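Local coordinates for protein eukaryotic translation initiation factor 4E type 5 (Leishmania major, PDB 7KCJ) that probably serves as a translation initiation factor that binds the 7-methylguanosine cap of messenger RNA, as its eIF4E family relatives do, at residues G96-I101 / A189-D194; L103-T108 / A182-N187; V138-A143 / E156-D161. All blocks are in the same frame, centred on the assembly; numbering follows the deposited sequence.

Contact 1: G96-I101 / A189-D194; sequences GSRIMI and AEASFD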
loop_
_atom_site.group_PDB
_atom_site.type_symbol
_atom_site.label_atom_id
_atom_site.label_comp_id
_atom_site.label_asym_id
_atom_site.label_seq_id
_atom_site.Cartn_x
_atom_site.Cartn_y
_atom_site.Cartn_z
ATOM N N GLY A 96 -12.981 10.677 0.407
ATOM C CA GLY A 96 -12.104 9.670 0.971
ATOM C C GLY A 96 -11.093 10.140 1.985
ATOM O O GLY A 96 -10.996 11.329 2.297
ATOM N N SER A 97 -10.316 9.198 2.497
ATOM C CA SER A 97 -9.245 9.482 3.442
ATOM C C SER A 97 -8.232 8.309 3.443
ATOM O O SER A 97 -8.348 7.405 2.601
ATOM C CB SER A 97 -9.794 9.799 4.831
ATOM O OG SER A 97 -10.494 8.708 5.409
ATOM N N ARG A 98 -7.217 8.341 4.329
ATOM C CA ARG A 98 -6.206 7.298 4.321
ATOM C C ARG A 98 -5.837 6.763 5.693
ATOM O O ARG A 98 -6.071 7.418 6.709
ATOM C CB ARG A 98 -4.961 7.783 3.564
ATOM C CG ARG A 98 -4.214 8.876 4.283
ATOM C CD ARG A 98 -3.199 9.557 3.387
ATOM N NE ARG A 98 -2.632 10.726 4.053
ATOM C CZ ARG A 98 -1.350 11.076 4.007
ATOM N NH1 ARG A 98 -0.477 10.341 3.326
ATOM N NH2 ARG A 98 -0.926 12.147 4.660
ATOM N N ILE A 99 -5.273 5.544 5.709
ATOM C CA ILE A 99 -4.786 4.899 6.922
ATOM C C ILE A 99 -3.319 4.562 6.694
ATOM O O ILE A 99 -2.981 3.941 5.685
ATOM C CB ILE A 99 -5.628 3.637 7.284
ATOM C CG1 ILE A 99 -7.035 4.020 7.748
ATOM C CG2 ILE A 99 -4.928 2.794 8.341
ATOM C CD1 ILE A 99 -7.974 2.861 7.815
ATOM N N MET A 100 -2.434 5.020 7.589
ATOM C CA MET A 100 -1.008 4.705 7.485
ATOM C C MET A 100 -0.657 3.696 8.535
ATOM O O MET A 100 -1.010 3.872 9.700
ATOM C CB MET A 100 -0.109 5.937 7.688
ATOM C CG MET A 100 -0.547 7.161 6.944
ATOM S SD MET A 100 -0.753 7.093 5.189
ATOM C CE MET A 100 0.964 7.366 4.705
ATOM N N ILE A 101 0.001 2.620 8.125
ATOM C CA ILE A 101 0.462 1.573 9.029
ATOM C C ILE A 101 1.978 1.476 8.886
ATOM O O ILE A 101 2.461 1.083 7.820
ATOM C CB ILE A 101 -0.204 0.222 8.674
ATOM C CG1 ILE A 101 -1.735 0.324 8.713
ATOM C CG2 ILE A 101 0.274 -0.890 9.596
ATOM C CD1 ILE A 101 -2.382 -0.488 7.740
ATOM N N ALA A 189 -2.411 4.892 12.017
ATOM C CA ALA A 189 -2.898 6.256 12.095
ATOM C C ALA A 189 -3.926 6.528 11.004
ATOM O O ALA A 189 -3.822 5.988 9.908
ATOM C CB ALA A 189 -1.736 7.227 11.966
ATOM N N GLU A 190 -4.921 7.350 11.306
ATOM C CA GLU A 190 -5.918 7.772 10.328
ATOM C C GLU A 190 -5.613 9.219 9.993
ATOM O O GLU A 190 -5.335 10.023 10.893
ATOM C CB GLU A 190 -7.329 7.681 10.906
ATOM C CG GLU A 190 -7.713 6.280 11.328
ATOM C CD GLU A 190 -9.008 6.261 12.110
ATOM O OE1 GLU A 190 -10.070 6.537 11.504
ATOM O OE2 GLU A 190 -8.959 5.997 13.333
ATOM N N ALA A 191 -5.664 9.564 8.716
ATOM C CA ALA A 191 -5.372 10.929 8.288
ATOM C C ALA A 191 -6.116 11.294 7.023
ATOM O O ALA A 191 -6.493 10.419 6.243
ATOM C CB ALA A 191 -3.864 11.098 8.072
ATOM N N SER A 192 -6.309 12.595 6.801
ATOM C CA SER A 192 -6.892 13.070 5.565
ATOM C C SER A 192 -5.810 12.972 4.465
ATOM O O SER A 192 -4.628 12.735 4.760
ATOM C CB SER A 192 -7.388 14.505 5.730
ATOM O OG SER A 192 -6.314 15.428 5.785
ATOM N N PHE A 193 -6.208 13.117 3.202
ATOM C CA PHE A 193 -5.255 13.064 2.096
ATOM C C PHE A 193 -4.213 14.199 2.164
ATOM O O PHE A 193 -3.037 13.944 1.891
ATOM C CB PHE A 193 -5.989 13.075 0.754
ATOM C CG PHE A 193 -6.684 11.775 0.448
ATOM C CD1 PHE A 193 -6.045 10.565 0.651
ATOM C CD2 PHE A 193 -7.967 11.762 -0.037
ATOM C CE1 PHE A 193 -6.673 9.377 0.341
ATOM C CE2 PHE A 193 -8.591 10.573 -0.339
ATOM C CZ PHE A 193 -7.942 9.389 -0.154
ATOM N N ASP A 194 -4.632 15.420 2.552
ATOM C CA ASP A 194 -3.813 16.642 2.720
ATOM C C ASP A 194 -2.295 16.505 2.443
ATOM O O ASP A 194 -1.465 16.638 3.351
ATOM C CB ASP A 194 -4.025 17.235 4.128
ATOM C CG ASP A 194 -5.083 18.313 4.167
ATOM O OD1 ASP A 194 -4.764 19.464 3.804
ATOM O OD2 ASP A 194 -6.234 18.006 4.556
HETATM O O HOH W 1 -9.306 13.029 3.207
#
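Arg-98 and Ala-191 form a hydrogen-bonded antiparallel pair: Arg-98 N donates to Ala-191 O at 2.9 Å, and Ala-191 N returns a bond to Arg-98 O. Met-100 and Ala-189 repeat the pattern two residues on. Between the two lies the non-hydrogen-bonded pair Ile-99 and Glu-190, where Ile-99 CA-H points at Ala-189 O.

The side chain of Arg-98 adds a bond to the next carbonyl, that of Ser-192. With chi1 at 69° its CG is tucked in over its own backbone, and the chain then runs extended to NE, which reaches Ser-192 O at 2.9 Å, coming in from above the plane of that carbonyl. Phe-193 O sits over one face of the guanidinium, a buried carbonyl with no hydrogen-bond partner. The Phe-193 ring folds back over the start of the other strand: CE2 packs 3.4 Å from Gly-96 C, CZ comes equally near Ser-97 O, and Ser-97 CA lies over one ring face toward its rim. Guanidinium and ring planes are 44° apart, so the two groups do not stack flat. Water 1 bridges the two segments, donating to Gly-96 O at 2.6 Å and accepting from Phe-193 N.

Farther out, Arg-98 NH1 makes a salt bridge to Glu-156 OE1, and Phe-193 meets the ring of Tyr-90 and, edge-to-face, that of Trp-158. Glu-190 turns to the other side of the sheet, where OE1 bonds to Ser-165. Strand 186-191 is the outermost strand at this end of the curved eIF4E sheet; strand 97-103 lies between it and strand 153-159, with helix 165-178 packed on the face that carries Ile-99 and Glu-190.

Contact 2: L103-T108 / A182-N187; sequences LLKPPT and AANSYN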
loop_
_atom_site.group_PDB
_atom_site.type_symbol
_atom_site.label_atom_id
_atom_site.label_comp_id
_atom_site.label_asym_id
_atom_site.label_seq_id
_atom_site.Cartn_x
_atom_site.Cartn_y
_atom_site.Cartn_z
ATOM N N LEU A 103 5.375 -0.451 9.857
ATOM C CA LEU A 103 5.776 -1.763 10.353
ATOM C C LEU A 103 7.276 -1.682 10.560
ATOM O O LEU A 103 8.004 -1.536 9.589
ATOM C CB LEU A 103 5.418 -2.838 9.310
ATOM C CG LEU A 103 3.960 -2.894 8.908
ATOM C CD1 LEU A 103 3.740 -3.836 7.707
ATOM C CD2 LEU A 103 3.066 -3.267 10.124
ATOM N N LEU A 104 7.734 -1.718 11.815
ATOM C CA LEU A 104 9.139 -1.517 12.141
ATOM C C LEU A 104 10.086 -2.693 11.912
ATOM O O LEU A 104 11.208 -2.464 11.474
ATOM C CB LEU A 104 9.297 -1.053 13.612
ATOM C CG LEU A 104 8.552 0.205 14.098
ATOM C CD1 LEU A 104 9.133 0.694 15.402
ATOM C CD2 LEU A 104 8.642 1.338 13.114
ATOM N N LYS A 105 9.707 -3.919 12.293
ATOM C CA LYS A 105 10.643 -5.049 12.232
ATOM C C LYS A 105 9.962 -6.419 12.162
ATOM O O LYS A 105 8.791 -6.524 12.502
ATOM C CB LYS A 105 11.528 -4.985 13.494
ATOM C CG LYS A 105 10.731 -5.054 14.784
ATOM C CD LYS A 105 11.628 -4.967 15.997
ATOM C CE LYS A 105 10.850 -4.612 17.235
ATOM N NZ LYS A 105 11.711 -4.565 18.441
ATOM N N PRO A 106 10.666 -7.493 11.745
ATOM C CA PRO A 106 10.033 -8.821 11.752
ATOM C C PRO A 106 9.737 -9.291 13.167
ATOM O O PRO A 106 10.427 -8.899 14.115
ATOM C CB PRO A 106 11.092 -9.720 11.111
ATOM C CG PRO A 106 12.390 -9.022 11.360
ATOM C CD PRO A 106 12.070 -7.563 11.281
ATOM N N PRO A 107 8.725 -10.166 13.334
ATOM C CA PRO A 107 7.808 -10.695 12.307
ATOM C C PRO A 107 6.656 -9.753 11.925
ATOM O O PRO A 107 5.889 -10.075 11.029
ATOM C CB PRO A 107 7.294 -11.983 12.952
ATOM C CG PRO A 107 7.291 -11.688 14.431
ATOM C CD PRO A 107 8.401 -10.685 14.675
ATOM N N THR A 108 6.546 -8.592 12.587
ATOM C CA THR A 108 5.476 -7.613 12.333
ATOM C C THR A 108 5.413 -7.141 10.875
ATOM O O THR A 108 4.322 -7.018 10.317
ATOM C CB THR A 108 5.591 -6.450 13.323
ATOM O OG1 THR A 108 5.527 -6.959 14.664
ATOM C CG2 THR A 108 4.536 -5.398 13.094
ATOM N N ALA A 182 4.023 -7.281 18.824
ATOM C CA ALA A 182 4.487 -6.374 19.860
ATOM C C ALA A 182 4.029 -4.951 19.606
ATOM O O ALA A 182 4.156 -4.466 18.476
ATOM C CB ALA A 182 6.005 -6.427 19.934
ATOM N N ALA A 183 3.517 -4.283 20.646
ATOM C CA ALA A 183 3.010 -2.900 20.610
ATOM C C ALA A 183 4.039 -1.885 20.141
ATOM O O ALA A 183 3.679 -0.928 19.459
ATOM C CB ALA A 183 2.472 -2.486 21.976
ATOM N N ASN A 184 5.315 -2.104 20.458
ATOM C CA ASN A 184 6.392 -1.219 20.031
ATOM C C ASN A 184 6.838 -1.442 18.582
ATOM O O ASN A 184 7.766 -0.777 18.151
ATOM C CB ASN A 184 7.603 -1.397 20.967
ATOM C CG ASN A 184 8.398 -2.679 20.804
ATOM O OD1 ASN A 184 8.123 -3.529 19.950
ATOM N ND2 ASN A 184 9.415 -2.847 21.636
ATOM N N SER A 185 6.283 -2.431 17.875
ATOM C CA SER A 185 6.737 -2.807 16.532
ATOM C C SER A 185 5.917 -2.242 15.365
ATOM O O SER A 185 6.244 -2.496 14.195
ATOM C CB SER A 185 6.791 -4.324 16.421
ATOM O OG SER A 185 5.481 -4.862 16.436
ATOM N N TYR A 186 4.835 -1.526 15.670
ATOM C CA TYR A 186 3.974 -0.975 14.629
ATOM C C TYR A 186 3.088 0.148 15.141
ATOM O O TYR A 186 2.839 0.246 16.332
ATOM C CB TYR A 186 3.084 -2.077 13.993
ATOM C CG TYR A 186 2.000 -2.614 14.913
ATOM C CD1 TYR A 186 2.267 -3.642 15.813
ATOM C CD2 TYR A 186 0.702 -2.143 14.841
ATOM C CE1 TYR A 186 1.293 -4.127 16.662
ATOM C CE2 TYR A 186 -0.291 -2.645 15.677
ATOM C CZ TYR A 186 0.014 -3.633 16.586
ATOM O OH TYR A 186 -0.951 -4.172 17.391
ATOM N N ASN A 187 2.525 0.939 14.226
ATOM C CA ASN A 187 1.544 1.952 14.581
ATOM C C ASN A 187 0.544 2.181 13.453
ATOM O O ASN A 187 0.872 2.032 12.264
ATOM C CB ASN A 187 2.171 3.254 15.068
ATOM C CG ASN A 187 3.111 3.850 14.084
ATOM O OD1 ASN A 187 2.685 4.476 13.093
ATOM N ND2 ASN A 187 4.420 3.668 14.334
HETATM O O HOH W 2 9.479 -5.814 19.792
HETATM O O HOH W 3 6.317 -8.505 17.016
#
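Leu-104 N donates to Ser-185 O at 2.9 Å, a nearly straight bond (164°) just beyond the non-hydrogen-bonded antiparallel pair Leu-103 and Tyr-186, where strand 186-191 begins.

The other direct polar contact joins two hydroxyls: Ser-185 OG stands 2.7 Å from Thr-108 OG1. Within its own segment Ser-185 N donates to Ala-182 O, which folds the turn that presents this hydroxyl.

Two waters bridge the segments. Water 3 accepts from Ala-182 N and hydrogen-bonds to Thr-108 OG1, while water 2 accepts from Lys-105 NZ and donates to Asn-184 OD1. Lys-105 NZ and Asn-184 OD1 themselves stay 4.0 Å apart, their side chains crossing at about a right angle.

Apolar contact is lighter. Thr-108 CG2 rests 3.7 Å from Tyr-186 CB and meets the ring obliquely; Leu-103 CD2 touches the same CB from 4.0 Å. Leu-104 lays CB and CG along the Ser-185 carbonyl, and its CD1 reaches Asn-184 O. Met-176 of helix 165-178 packs against Leu-103, Thr-108 and Tyr-186.

The chemistry is thus mostly polar: the Leu-104 backbone bond ties the end of strand 97-103, and the Thr-108 hydroxyl the first residue of helix 108-121, to the turn before strand 186-191, with water bridging Lys-105 to the exposed Asn-184, and Thr-108 to Ala-182.

Contact 3: V138-A143 / E156-D161; sequences VLRIAA and EVWLSD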
loop_
_atom_site.group_PDB
_atom_site.type_symbol
_atom_site.label_atom_id
_atom_site.label_comp_id
_atom_site.label_asym_id
_atom_site.label_seq_id
_atom_site.Cartn_x
_atom_site.Cartn_y
_atom_site.Cartn_z
ATOM N N VAL A 138 -6.853 1.774 -3.113
ATOM C CA VAL A 138 -5.449 1.947 -3.462
ATOM C C VAL A 138 -4.599 1.528 -2.271
ATOM O O VAL A 138 -4.896 1.895 -1.118
ATOM C CB VAL A 138 -5.054 3.379 -3.939
ATOM C CG1 VAL A 138 -3.551 3.488 -4.162
ATOM C CG2 VAL A 138 -5.792 3.786 -5.211
ATOM N N LEU A 139 -3.525 0.807 -2.546
ATOM C CA LEU A 139 -2.591 0.381 -1.534
ATOM C C LEU A 139 -1.205 0.808 -2.006
ATOM O O LEU A 139 -0.827 0.498 -3.129
ATOM C CB LEU A 139 -2.668 -1.139 -1.428
ATOM C CG LEU A 139 -2.133 -1.797 -0.182
ATOM C CD1 LEU A 139 -2.868 -1.324 1.049
ATOM C CD2 LEU A 139 -2.329 -3.294 -0.304
ATOM N N ARG A 140 -0.466 1.560 -1.175
ATOM C CA ARG A 140 0.867 2.027 -1.522
ATOM C C ARG A 140 1.849 1.528 -0.473
ATOM O O ARG A 140 1.644 1.741 0.708
ATOM C CB ARG A 140 0.898 3.556 -1.621
ATOM C CG ARG A 140 -0.325 4.144 -2.321
ATOM C CD ARG A 140 0.029 5.269 -3.245
ATOM N NE ARG A 140 0.409 6.468 -2.513
ATOM C CZ ARG A 140 1.103 7.476 -3.031
ATOM N NH1 ARG A 140 1.524 7.424 -4.290
ATOM N NH2 ARG A 140 1.383 8.545 -2.295
ATOM N N ILE A 141 2.884 0.815 -0.889
ATOM C CA ILE A 141 3.880 0.266 0.026
ATOM C C ILE A 141 5.215 0.975 -0.166
ATOM O O ILE A 141 5.721 1.015 -1.282
ATOM C CB ILE A 141 3.982 -1.259 -0.112
ATOM C CG1 ILE A 141 2.607 -1.924 -0.079
ATOM C CG2 ILE A 141 4.855 -1.835 0.958
ATOM C CD1 ILE A 141 2.683 -3.438 -0.436
ATOM N N ALA A 142 5.711 1.649 0.880
ATOM C CA ALA A 142 6.954 2.405 0.796
ATOM C C ALA A 142 8.057 1.859 1.679
ATOM O O ALA A 142 7.880 1.790 2.898
ATOM C CB ALA A 142 6.702 3.855 1.151
ATOM N N ALA A 143 9.218 1.543 1.097
ATOM C CA ALA A 143 10.369 1.092 1.893
ATOM C C ALA A 143 10.913 2.294 2.670
ATOM O O ALA A 143 11.241 3.325 2.064
ATOM C CB ALA A 143 11.466 0.564 0.979
ATOM N N GLU A 156 0.271 2.463 3.067
ATOM C CA GLU A 156 -0.702 3.550 2.999
ATOM C C GLU A 156 -1.935 3.018 2.269
ATOM O O GLU A 156 -1.824 2.564 1.131
ATOM C CB GLU A 156 -0.094 4.742 2.238
ATOM C CG GLU A 156 -1.054 5.897 1.964
ATOM C CD GLU A 156 -0.434 7.060 1.211
ATOM O OE1 GLU A 156 -0.952 8.192 1.321
ATOM O OE2 GLU A 156 0.579 6.835 0.506
ATOM N N VAL A 157 -3.097 3.063 2.916
ATOM C CA VAL A 157 -4.348 2.575 2.325
ATOM C C VAL A 157 -5.269 3.745 2.022
ATOM O O VAL A 157 -5.555 4.513 2.932
ATOM C CB VAL A 157 -5.073 1.609 3.307
ATOM C CG1 VAL A 157 -6.257 0.931 2.620
ATOM C CG2 VAL A 157 -4.114 0.572 3.910
ATOM N N TRP A 158 -5.772 3.876 0.785
ATOM C CA TRP A 158 -6.707 4.954 0.427
ATOM C C TRP A 158 -8.114 4.421 0.402
ATOM O O TRP A 158 -8.392 3.456 -0.308
ATOM C CB TRP A 158 -6.386 5.599 -0.933
ATOM C CG TRP A 158 -5.078 6.345 -1.020
ATOM C CD1 TRP A 158 -4.179 6.571 -0.015
ATOM C CD2 TRP A 158 -4.522 6.946 -2.199
ATOM N NE1 TRP A 158 -3.097 7.270 -0.500
ATOM C CE2 TRP A 158 -3.286 7.517 -1.837
ATOM C CE3 TRP A 158 -4.955 7.071 -3.527
ATOM C CZ2 TRP A 158 -2.459 8.155 -2.763
ATOM C CZ3 TRP A 158 -4.148 7.752 -4.429
ATOM C CH2 TRP A 158 -2.921 8.292 -4.037
ATOM N N LEU A 159 -8.991 5.004 1.214
ATOM C CA LEU A 159 -10.385 4.594 1.273
ATOM C C LEU A 159 -11.219 5.570 0.446
ATOM O O LEU A 159 -10.999 6.773 0.534
ATOM C CB LEU A 159 -10.916 4.599 2.718
ATOM C CG LEU A 159 -9.993 4.235 3.894
ATOM C CD1 LEU A 159 -10.754 4.178 5.146
ATOM C CD2 LEU A 159 -9.382 2.900 3.722
ATOM N N SER A 160 -12.187 5.074 -0.312
ATOM C CA SER A 160 -13.070 5.956 -1.091
ATOM C C SER A 160 -14.135 6.638 -0.207
ATOM O O SER A 160 -14.651 7.699 -0.578
ATOM C CB SER A 160 -13.720 5.203 -2.243
ATOM O OG SER A 160 -14.565 4.166 -1.774
ATOM N N ASP A 161 -14.423 6.065 0.980
ATOM C CA ASP A 161 -15.382 6.650 1.914
ATOM C C ASP A 161 -14.739 6.824 3.295
ATOM O O ASP A 161 -14.483 5.842 3.988
ATOM C CB ASP A 161 -16.645 5.789 1.986
ATOM C CG ASP A 161 -17.710 6.287 2.938
ATOM O OD1 ASP A 161 -17.584 7.428 3.437
ATOM O OD2 ASP A 161 -18.678 5.538 3.188
#
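The beta hairpin of strands 136-143 and 153-159 lies in the middle of the antiparallel sheet, and here its two arms pair near the centre of the chain. Val-138 O accepts from Trp-158 N at 2.9 Å, and Arg-140 and Glu-156 exchange both backbone bonds, N to O in each direction. The non-hydrogen-bonded pair Leu-139 and Val-157 separates them, with CA-H groups of Leu-139 and Val-157 directed at Glu-156 O and Val-138 O.

One face of the hairpin carries a charged and aromatic cluster. Arg-140, bent at chi2 and chi3, brings NE to Glu-156 OE2 at 3.0 Å in a salt bridge; NH2 adds a weak bond to the same oxygen. OE2 is approached from above the carboxylate plane, and the guanidinium and carboxylate planes stand 49° apart. Trp-158 CZ2 lies over a guanidinium face, 3.3 Å from Arg-140 NE, although the ring is turned by 47° from a flat stack. The indole in turn is fixed by its NE1, which donates to Glu-156 OE1 at 3.0 Å in a straight bond (170°). Val-138 CG1 sits over the six-membered ring in a CH-pi contact, 4.3 Å from its centroid.

In the eIF4E fold the curved sheet has helices packed on its convex side, and Leu-139 and Val-157 belong to that side: Leu-139 CD1 meets Val-157 CG2 at 3.7 Å, and Leu-139 packs on Val-116 and Leu-117, Val-157 on Val-120, of helix 108-121. The opposite face bears Trp-158, whose ring also meets that of Tyr-90. With Arg-98 as well as Arg-140 beside it, the Glu-156 carboxylate lies between two arginines, which would probably stabilise its negative charge in this buried setting.

Overall arrangement
Contact 3 is buried at the centre of the sheet, contact 1 lies at its surface edge, and contact 2 is partly buried at the other end of the same edge strand. Contacts 1 and 2 both use strands 97-103 and 186-191 or their continuations, and their centres lie about 19 Å apart. Contacts 1 and 3 are closer, about 8 Å between centres, and join through neighbouring strands: Ser-97 O and Ile-99 O probably accept hydrogen bonds from Leu-159 N and Val-157 N. Both have antiparallel backbone bonds, to which contact 3 adds a salt bridge and indole contacts, contact 1 an arginine-carbonyl bond and a folded-back phenyl ring; contact 2 relies more on hydroxyls and bridging waters.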